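Long-range contact in VC0179-like protein (Escherichia coli, PDB 4XJ6), which probably joins GTP and ATP into the cyclic dinucleotide cyclic GMP-AMP, as a bacterial homolog of cyclic GMP-AMP synthase: residues K283-A288 / N390-K395. Sequence-based numbering, arbitrary orientation.
With GH3 (3'-deoxy-guanosine-5'-triphosphate), chain D.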
# COMPACT_ATOMS: atom_id res chain seq x y z
N LYS A 283 9.42 9.85 0.65
CA LYS A 283 8.20 9.54 -0.07
C LYS A 283 7.59 10.82 -0.64
O LYS A 283 7.01 10.80 -1.73
CB LYS A 283 7.20 8.83 0.84
CG LYS A 283 7.61 7.42 1.22
CD LYS A 283 6.74 6.86 2.33
CE LYS A 283 5.29 6.70 1.89
NZ LYS A 283 4.46 6.06 2.95
N ALA A 284 7.71 11.91 0.10
CA ALA A 284 7.27 13.22 -0.37
C ALA A 284 8.10 13.64 -1.58
O ALA A 284 7.56 14.17 -2.55
CB ALA A 284 7.39 14.25 0.74
N TRP A 285 9.40 13.39 -1.52
CA TRP A 285 10.29 13.67 -2.64
C TRP A 285 9.88 12.86 -3.86
O TRP A 285 9.87 13.38 -4.98
CB TRP A 285 11.75 13.36 -2.27
CG TRP A 285 12.64 13.23 -3.47
CD1 TRP A 285 13.26 14.24 -4.15
CD2 TRP A 285 13.03 12.01 -4.13
NE1 TRP A 285 14.00 13.73 -5.18
CE2 TRP A 285 13.87 12.37 -5.20
CE3 TRP A 285 12.73 10.66 -3.92
CZ2 TRP A 285 14.43 11.42 -6.05
CZ3 TRP A 285 13.29 9.72 -4.77
CH2 TRP A 285 14.13 10.11 -5.82
N ARG A 286 9.54 11.60 -3.65
CA ARG A 286 9.09 10.73 -4.73
C ARG A 286 7.80 11.25 -5.35
O ARG A 286 7.65 11.27 -6.57
CB ARG A 286 8.90 9.29 -4.23
CG ARG A 286 8.31 8.34 -5.27
CD ARG A 286 6.84 8.04 -5.03
NE ARG A 286 6.65 6.87 -4.17
CZ ARG A 286 5.93 6.86 -3.06
NH1 ARG A 286 5.31 7.96 -2.65
NH2 ARG A 286 5.82 5.75 -2.35
N ASP A 287 6.87 11.66 -4.49
CA ASP A 287 5.58 12.16 -4.95
C ASP A 287 5.73 13.48 -5.71
O ASP A 287 4.93 13.79 -6.59
CB ASP A 287 4.62 12.35 -3.77
CG ASP A 287 4.22 11.04 -3.14
OD1 ASP A 287 4.47 9.98 -3.76
OD2 ASP A 287 3.65 11.05 -2.02
N ALA A 288 6.76 14.24 -5.37
CA ALA A 288 7.04 15.50 -6.04
C ALA A 288 7.67 15.30 -7.41
O ALA A 288 7.34 15.99 -8.37
CB ALA A 288 7.94 16.37 -5.16
N ASN A 390 12.42 23.20 -2.15
CA ASN A 390 11.07 22.84 -2.56
C ASN A 390 11.04 22.28 -3.97
O ASN A 390 9.99 21.87 -4.46
CB ASN A 390 10.14 24.05 -2.45
CG ASN A 390 9.59 24.24 -1.05
OD1 ASN A 390 9.92 23.49 -0.14
ND2 ASN A 390 8.74 25.25 -0.88
N GLU A 391 12.19 22.27 -4.64
CA GLU A 391 12.29 21.59 -5.92
C GLU A 391 12.40 20.09 -5.68
O GLU A 391 12.12 19.28 -6.56
CB GLU A 391 13.50 22.09 -6.72
CG GLU A 391 13.38 23.54 -7.17
CD GLU A 391 14.61 24.01 -7.90
OE1 GLU A 391 15.33 23.17 -8.48
OE2 GLU A 391 14.88 25.23 -7.89
N ALA A 392 12.80 19.74 -4.46
CA ALA A 392 12.95 18.35 -4.07
C ALA A 392 11.66 17.78 -3.48
O ALA A 392 11.23 16.69 -3.85
CB ALA A 392 14.09 18.21 -3.07
N PHE A 393 11.05 18.53 -2.57
CA PHE A 393 9.88 18.04 -1.85
C PHE A 393 8.57 18.66 -2.33
O PHE A 393 7.50 18.36 -1.79
CB PHE A 393 10.05 18.29 -0.34
CG PHE A 393 11.33 17.74 0.23
CD1 PHE A 393 11.47 16.38 0.45
CD2 PHE A 393 12.38 18.58 0.54
CE1 PHE A 393 12.64 15.87 0.98
CE2 PHE A 393 13.55 18.08 1.06
CZ PHE A 393 13.68 16.72 1.28
N GLY A 394 8.66 19.53 -3.33
CA GLY A 394 7.48 20.22 -3.83
C GLY A 394 7.16 21.43 -2.98
O GLY A 394 7.62 21.54 -1.84
N LYS A 395 6.36 22.34 -3.53
CA LYS A 395 5.93 23.52 -2.79
C LYS A 395 4.85 23.14 -1.79
O LYS A 395 3.66 23.13 -2.11
CB LYS A 395 5.42 24.60 -3.75
CG LYS A 395 4.94 25.87 -3.06
CD LYS A 395 4.27 26.81 -4.04
CE LYS A 395 3.53 27.93 -3.31
NZ LYS A 395 2.78 28.80 -4.25
PG GH3 D . 2.33 4.40 0.65
O1G GH3 D . 3.08 5.01 -0.51
O2G GH3 D . 1.17 3.57 0.16
O3G GH3 D . 1.79 5.50 1.53
O3B GH3 D . 3.37 3.49 1.48
PB GH3 D . 3.08 1.94 1.83
O1B GH3 D . 3.91 1.55 3.03
O2B GH3 D . 1.63 1.69 2.14
O3A GH3 D . 3.59 1.12 0.53
PA GH3 D . 2.60 0.32 -0.44
O1A GH3 D . 3.21 0.27 -1.83
O2A GH3 D . 1.22 0.92 -0.47
O5' GH3 D . 2.51 -1.18 0.15
C5' GH3 D . 1.69 -1.47 1.26
C4' GH3 D . 2.10 -2.82 1.84
O4' GH3 D . 2.16 -3.78 0.81
C3' GH3 D . 3.47 -2.80 2.50
C2' GH3 D . 4.00 -4.19 2.23
O2' GH3 D . 3.73 -5.03 3.33
C1' GH3 D . 3.23 -4.68 1.01
N9 GH3 D . 4.11 -4.62 -0.16
C8 GH3 D . 4.05 -3.67 -1.14
N7 GH3 D . 5.01 -3.93 -2.06
C5 GH3 D . 5.67 -5.05 -1.68
C6 GH3 D . 6.73 -5.76 -2.24
O6 GH3 D . 7.22 -5.38 -3.30
N1 GH3 D . 7.21 -6.89 -1.61
C2 GH3 D . 6.64 -7.31 -0.43
N2 GH3 D . 7.11 -8.40 0.17
N3 GH3 D . 5.60 -6.60 0.13
C4 GH3 D . 5.12 -5.49 -0.48
O HOH W 1 6.12 16.17 -2.07
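Trp285 and Phe393 meet where the last turn of helix 382-393 packs against the side of helix 274-289, inside the helical C-terminal domain of this cGAS-like nucleotidyltransferase. The backbones come close, CA of Trp285 lying 4.5 Å from CA of Phe393. Trp285 CG stands anti to the backbone N (chi1 163°), which brings its CD1 to within 3.2 Å of Ala392 O; that oxygen approaches the ring obliquely. The same carbonyl accepts a CA-H...O contact from Trp285, with 148° at the hydrogen, and a hydrogen bond from Gln289 NE2, so two donors converge on this carbonyl. Phe393 has its CG anti to its own carbonyl carbon (chi1 -54°), and CD1 meets Trp285 CB at 4.1 Å: the rings do not stack, and the phenyl instead packs against the root of the indole. Met366 and Leu369 of helix 357-377 also touch Trp285. Gly394, with positive phi, turns the chain away after the helix, and Ala288 CB sits 3.7 Å from its N.

The other flank of helix 274-289 serves the 3'-deoxy-GTP. Lys283 NZ hydrogen-bonds O3G of the 3'-deoxy-GTP at 3.1 Å and also the bridging O3B, while Arg286 sends NH2, whose position is less certain, weakly toward O1G. Its guanidinium meets the Asp287 carboxylate in a salt bridge modelled very short, its exact geometry uncertain. Back at the interface, no direct hydrogen bond joins the segments; one water donates to both Ala284 O, at 2.5 Å, and Phe393 O, at 2.6 Å.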